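Local coordinates for protein esterase (PDB 3D7R) that is a putative esterase of the alpha/beta hydrolase fold, probably acting on ester bonds, though its substrate is not known, at residues A[100-104]-A[115-119]; A[256-260]-A[320-324]. All coordinates share one frame; numbering follows the deposited sequence.

Contact 1. Residues A[100-104]-A[115-119]; sequences LYIHG and HWRLL
His115 on helix 113-126 faces the end of strand 98-102, its imidazole taking the edge of the His103 ring on its face. The two ring centroids are 5.9 Å apart and the planes meet at 60°. Gly104 comes close as well: His115 CE1 lies 3.6 Å from Gly104 O in an oblique contact that is not a hydrogen bond. That carbonyl oxygen instead accepts from the His103 ring, ND1 to Gly104 O 2.8 Å, with the oxygen near the imidazole plane. Both nitrogens of His115 are engaged, ND1 by Ser112 N and NE2 by Asp171, which limits rotation of the ring. Asp171 also receives Gly104 N and Tyr101 OH, so one carboxylate gathers polar groups from both segments. Strand 98-102, helix 113-126 and strand 129-133 make up a beta-alpha-beta crossover of the alpha/beta hydrolase sheet, with strand and helix axes 11.4 Å apart here and running roughly antiparallel. His103 and Gly104 open an HGG-type sequence which, in related esterases, supplies the oxyanion hole; a similar role here is inferred. One turn on from His115, Leu118 sends CD2 across to the phenol end of Tyr101, 3.8 Å from its OH. Leu119 completes the packing: CD1 stands over the Tyr101 ring centre, 3.6 Å from the centroid and 5° off the normal, a CH-pi contact. With CG opposite the backbone N (chi1 -165°) the Tyr101 ring is carried toward the helix, while Leu119 also packs on Val130 and Leu132 of strand 129-133.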
loop_
_atom_site.group_PDB
_atom_site.type_symbol
_atom_site.label_atom_id
_atom_site.label_comp_id
_atom_site.label_asym_id
_atom_site.label_seq_id
_atom_site.Cartn_x
_atom_site.Cartn_y
_atom_site.Cartn_z
ATOM N N LEU A 100 2.761 5.641 -8.970
ATOM C CA LEU A 100 1.483 4.940 -8.898
ATOM C C LEU A 100 1.291 4.531 -7.451
ATOM O O LEU A 100 1.982 3.631 -6.961
ATOM C CB LEU A 100 1.485 3.697 -9.814
ATOM C CG LEU A 100 0.207 2.845 -9.845
ATOM C CD1 LEU A 100 -1.058 3.716 -10.065
ATOM C CD2 LEU A 100 0.303 1.751 -10.912
ATOM N N TYR A 101 0.356 5.176 -6.761
ATOM C CA TYR A 101 0.185 4.921 -5.329
ATOM C C TYR A 101 -0.997 4.005 -5.039
ATOM O O TYR A 101 -2.139 4.363 -5.353
ATOM C CB TYR A 101 0.059 6.233 -4.513
ATOM C CG TYR A 101 0.247 5.964 -3.030
ATOM C CD1 TYR A 101 1.485 6.170 -2.410
ATOM C CD2 TYR A 101 -0.793 5.445 -2.267
ATOM C CE1 TYR A 101 1.664 5.881 -1.064
ATOM C CE2 TYR A 101 -0.624 5.158 -0.930
ATOM C CZ TYR A 101 0.605 5.369 -0.340
ATOM O OH TYR A 101 0.762 5.066 0.983
ATOM N N ILE A 102 -0.726 2.856 -4.405
ATOM C CA ILE A 102 -1.763 1.863 -4.068
ATOM C C ILE A 102 -2.067 1.949 -2.560
ATOM O O ILE A 102 -1.269 1.505 -1.729
ATOM C CB ILE A 102 -1.331 0.414 -4.461
ATOM C CG1 ILE A 102 -0.769 0.342 -5.910
ATOM C CG2 ILE A 102 -2.491 -0.565 -4.248
ATOM C CD1 ILE A 102 -1.704 0.900 -7.031
ATOM N N HIS A 103 -3.215 2.532 -2.216
ATOM C CA HIS A 103 -3.502 2.893 -0.843
ATOM C C HIS A 103 -3.875 1.681 0.028
ATOM O O HIS A 103 -4.433 0.694 -0.467
ATOM C CB HIS A 103 -4.601 3.955 -0.799
ATOM C CG HIS A 103 -5.962 3.426 -1.135
ATOM N ND1 HIS A 103 -6.768 2.808 -0.205
ATOM C CD2 HIS A 103 -6.669 3.446 -2.290
ATOM C CE1 HIS A 103 -7.916 2.472 -0.768
ATOM N NE2 HIS A 103 -7.882 2.851 -2.033
ATOM N N GLY A 104 -3.545 1.747 1.318
ATOM C CA GLY A 104 -3.940 0.679 2.260
ATOM C C GLY A 104 -5.426 0.693 2.624
ATOM O O GLY A 104 -6.178 1.602 2.236
ATOM N N HIS A 115 -4.422 9.530 4.287
ATOM C CA HIS A 115 -3.806 9.132 3.019
ATOM C C HIS A 115 -3.739 10.335 2.087
ATOM O O HIS A 115 -2.738 10.545 1.417
ATOM C CB HIS A 115 -4.583 8.009 2.320
ATOM C CG HIS A 115 -4.291 6.628 2.834
ATOM N ND1 HIS A 115 -5.284 5.771 3.265
ATOM C CD2 HIS A 115 -3.130 5.940 2.943
ATOM C CE1 HIS A 115 -4.743 4.627 3.649
ATOM N NE2 HIS A 115 -3.437 4.701 3.455
ATOM N N TRP A 116 -4.813 11.120 2.033
ATOM C CA TRP A 116 -4.808 12.328 1.214
ATOM C C TRP A 116 -3.648 13.222 1.616
ATOM O O TRP A 116 -2.891 13.720 0.773
ATOM C CB TRP A 116 -6.145 13.058 1.359
ATOM C CG TRP A 116 -7.172 12.439 0.463
ATOM C CD1 TRP A 116 -7.886 11.282 0.682
ATOM C CD2 TRP A 116 -7.556 12.909 -0.827
ATOM N NE1 TRP A 116 -8.711 11.036 -0.392
ATOM C CE2 TRP A 116 -8.515 12.008 -1.337
ATOM C CE3 TRP A 116 -7.192 14.010 -1.597
ATOM C CZ2 TRP A 116 -9.116 12.185 -2.582
ATOM C CZ3 TRP A 116 -7.772 14.170 -2.845
ATOM C CH2 TRP A 116 -8.726 13.265 -3.323
ATOM N N ARG A 117 -3.486 13.374 2.922
ATOM C CA ARG A 117 -2.464 14.260 3.458
ATOM C C ARG A 117 -1.047 13.728 3.184
ATOM O O ARG A 117 -0.160 14.492 2.797
ATOM C CB ARG A 117 -2.726 14.463 4.941
ATOM C CG ARG A 117 -1.810 15.423 5.598
ATOM C CD ARG A 117 -2.369 15.777 6.943
ATOM N NE ARG A 117 -1.432 16.659 7.585
ATOM C CZ ARG A 117 -1.411 16.918 8.884
ATOM N NH1 ARG A 117 -2.308 16.340 9.695
ATOM N NH2 ARG A 117 -0.481 17.746 9.353
ATOM N N LEU A 118 -0.848 12.421 3.362
ATOM C CA LEU A 118 0.440 11.788 3.074
ATOM C C LEU A 118 0.840 11.962 1.603
ATOM O O LEU A 118 1.977 12.291 1.300
ATOM C CB LEU A 118 0.397 10.288 3.424
ATOM C CG LEU A 118 1.608 9.414 3.029
ATOM C CD1 LEU A 118 2.939 9.944 3.639
ATOM C CD2 LEU A 118 1.393 7.929 3.409
ATOM N N LEU A 119 -0.100 11.696 0.699
ATOM C CA LEU A 119 0.156 11.803 -0.736
ATOM C C LEU A 119 0.501 13.235 -1.160
ATOM O O LEU A 119 1.397 13.463 -1.978
ATOM C CB LEU A 119 -1.029 11.239 -1.521
ATOM C CG LEU A 119 -0.914 9.720 -1.805
ATOM C CD1 LEU A 119 -0.686 8.885 -0.549
ATOM C CD2 LEU A 119 -2.148 9.237 -2.532
#

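Contact 2. Residues A[256-260]-A[320-324]; sequences LPPVY and EDVTQ
The C-terminal tail beyond helix 305-318 runs back alongside the start of strand 259-264, where Glu320, Val322 and Gln324 meet Tyr260, Pro258 and Leu256 in turn. The two segments run in roughly opposite directions. Tyr260 OH donates to Glu320 OE2 at 2.7 Å. The oxygen sits at the ring edge, in the plane of the phenol, yet the hydroxyl reaches it from above the carboxylate plane, 46° out; ring and carboxylate are turned 63° against each other. Glu320 is extended beyond CG and approaches from the direction opposite to Tyr260. Its OE1 lies close to the carboxylate of Glu288, a pairing of like charges that would probably raise the proton affinity of one of them. Tyr260 also stacks on Tyr197, for strand 259-264 lies between strands 195-199 and 287-292 in the alpha/beta hydrolase sheet. Next along, both methyls of Val322 bear on one corner of the Pro258 ring, CG1 and CG2 each 3.8 Å from Pro258 CG, and the same valine rests on Lys195. Gln324, the last modelled residue, holds CG away from its backbone N (chi1 155°) and then runs out extended. Its NE2 passes Pro258 CD at 3.7 Å and comes within 3.1 Å of Leu256 O, at an angle too poor for a hydrogen bond. A water accepts from Gln324 NE2 at 3.1 Å and lies 2.8 Å from Pro257 O, linking the two, while Gln324 OE1 is held by Tyr286 N.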
loop_
_atom_site.group_PDB
_atom_site.type_symbol
_atom_site.label_atom_id
_atom_site.label_comp_id
_atom_site.label_asym_id
_atom_site.label_seq_id
_atom_site.Cartn_x
_atom_site.Cartn_y
_atom_site.Cartn_z
ATOM N N LEU A 256 13.238 -8.452 -9.748
ATOM C CA LEU A 256 12.518 -7.277 -9.258
ATOM C C LEU A 256 13.348 -5.997 -9.443
ATOM O O LEU A 256 14.585 -6.047 -9.431
ATOM C CB LEU A 256 12.134 -7.451 -7.776
ATOM C CG LEU A 256 10.933 -8.364 -7.467
ATOM C CD1 LEU A 256 10.762 -8.569 -5.977
ATOM C CD2 LEU A 256 9.654 -7.746 -8.059
ATOM N N PRO A 257 12.671 -4.846 -9.601
ATOM C CA PRO A 257 13.410 -3.579 -9.565
ATOM C C PRO A 257 13.838 -3.300 -8.116
ATOM O O PRO A 257 13.374 -4.009 -7.201
ATOM C CB PRO A 257 12.352 -2.554 -10.020
ATOM C CG PRO A 257 11.068 -3.130 -9.549
ATOM C CD PRO A 257 11.221 -4.633 -9.769
ATOM N N PRO A 258 14.725 -2.301 -7.896
ATOM C CA PRO A 258 15.122 -1.946 -6.531
ATOM C C PRO A 258 13.906 -1.700 -5.630
ATOM O O PRO A 258 12.971 -1.014 -6.043
ATOM C CB PRO A 258 15.905 -0.636 -6.719
ATOM C CG PRO A 258 16.487 -0.761 -8.098
ATOM C CD PRO A 258 15.428 -1.478 -8.907
ATOM N N VAL A 259 13.939 -2.261 -4.424
ATOM C CA VAL A 259 12.821 -2.147 -3.451
ATOM C C VAL A 259 13.265 -1.327 -2.236
ATOM O O VAL A 259 14.411 -1.469 -1.760
ATOM C CB VAL A 259 12.253 -3.558 -3.034
ATOM C CG1 VAL A 259 11.112 -3.436 -1.977
ATOM C CG2 VAL A 259 11.719 -4.334 -4.250
ATOM N N TYR A 260 12.380 -0.437 -1.773
ATOM C CA TYR A 260 12.648 0.445 -0.637
ATOM C C TYR A 260 11.500 0.226 0.282
ATOM O O TYR A 260 10.359 0.422 -0.115
ATOM C CB TYR A 260 12.683 1.915 -1.086
ATOM C CG TYR A 260 13.730 2.138 -2.150
ATOM C CD1 TYR A 260 14.962 2.690 -1.815
ATOM C CD2 TYR A 260 13.514 1.737 -3.479
ATOM C CE1 TYR A 260 15.963 2.860 -2.778
ATOM C CE2 TYR A 260 14.515 1.920 -4.458
ATOM C CZ TYR A 260 15.730 2.480 -4.084
ATOM O OH TYR A 260 16.739 2.672 -5.010
ATOM N N GLU A 320 17.837 8.119 -6.871
ATOM C CA GLU A 320 19.043 7.271 -7.021
ATOM C C GLU A 320 19.079 6.616 -8.403
ATOM O O GLU A 320 18.059 6.129 -8.888
ATOM C CB GLU A 320 19.062 6.113 -5.998
ATOM C CG GLU A 320 19.211 6.443 -4.511
ATOM C CD GLU A 320 19.081 5.196 -3.595
ATOM O OE1 GLU A 320 19.142 5.366 -2.352
ATOM O OE2 GLU A 320 18.929 4.051 -4.097
ATOM N N ASP A 321 20.260 6.566 -9.017
ATOM C CA ASP A 321 20.446 5.870 -10.296
ATOM C C ASP A 321 20.257 4.373 -10.112
ATOM O O ASP A 321 20.882 3.771 -9.241
ATOM C CB ASP A 321 21.848 6.129 -10.869
ATOM C CG ASP A 321 22.094 7.601 -11.196
ATOM O OD1 ASP A 321 23.228 8.084 -10.958
ATOM O OD2 ASP A 321 21.167 8.278 -11.695
ATOM N N VAL A 322 19.381 3.785 -10.922
ATOM C CA VAL A 322 19.145 2.348 -10.886
ATOM C C VAL A 322 20.165 1.663 -11.801
ATOM O O VAL A 322 20.101 1.783 -13.029
ATOM C CB VAL A 322 17.670 1.991 -11.245
ATOM C CG1 VAL A 322 17.504 0.490 -11.487
ATOM C CG2 VAL A 322 16.718 2.470 -10.135
ATOM N N THR A 323 21.126 0.979 -11.180
ATOM C CA THR A 323 22.240 0.343 -11.894
ATOM C C THR A 323 22.191 -1.180 -11.793
ATOM O O THR A 323 23.042 -1.872 -12.351
ATOM C CB THR A 323 23.622 0.831 -11.370
ATOM O OG1 THR A 323 23.703 0.622 -9.953
ATOM C CG2 THR A 323 23.846 2.314 -11.684
ATOM N N GLN A 324 21.195 -1.699 -11.078
ATOM C CA GLN A 324 21.014 -3.145 -10.931
ATOM C C GLN A 324 20.488 -3.740 -12.245
ATOM O O GLN A 324 19.619 -3.151 -12.895
ATOM C CB GLN A 324 20.059 -3.448 -9.753
ATOM C CG GLN A 324 19.320 -4.785 -9.833
ATOM C CD GLN A 324 18.504 -5.074 -8.582
ATOM O OE1 GLN A 324 19.028 -5.618 -7.602
ATOM N NE2 GLN A 324 17.208 -4.705 -8.610
HETATM O O HOH W 1 15.465 -5.528 -6.153
#

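From the N terminus, strand 98-102 comes first, and contact 1 closes a short loop of ten residues when helix 113-126 turns back over it, within a single beta-alpha-beta unit. The chain then lays down strands 129-133, 166-171 and 195-199 before 256-260 enters strand 259-264. Contact 2 closes a far longer loop of 59 residues, holding helix 270-282, edge strand 287-292 and the last helix, 305-318, before the C-terminal tail returns to 256-260. The two loops follow in series, neither nested nor crossed. Both reach the same sheet, at 98-102 and 259-264 with two strands between; the contact centres are 21 Å apart and the two contacts do not touch, contact 1 buried, contact 2 nearer the surface.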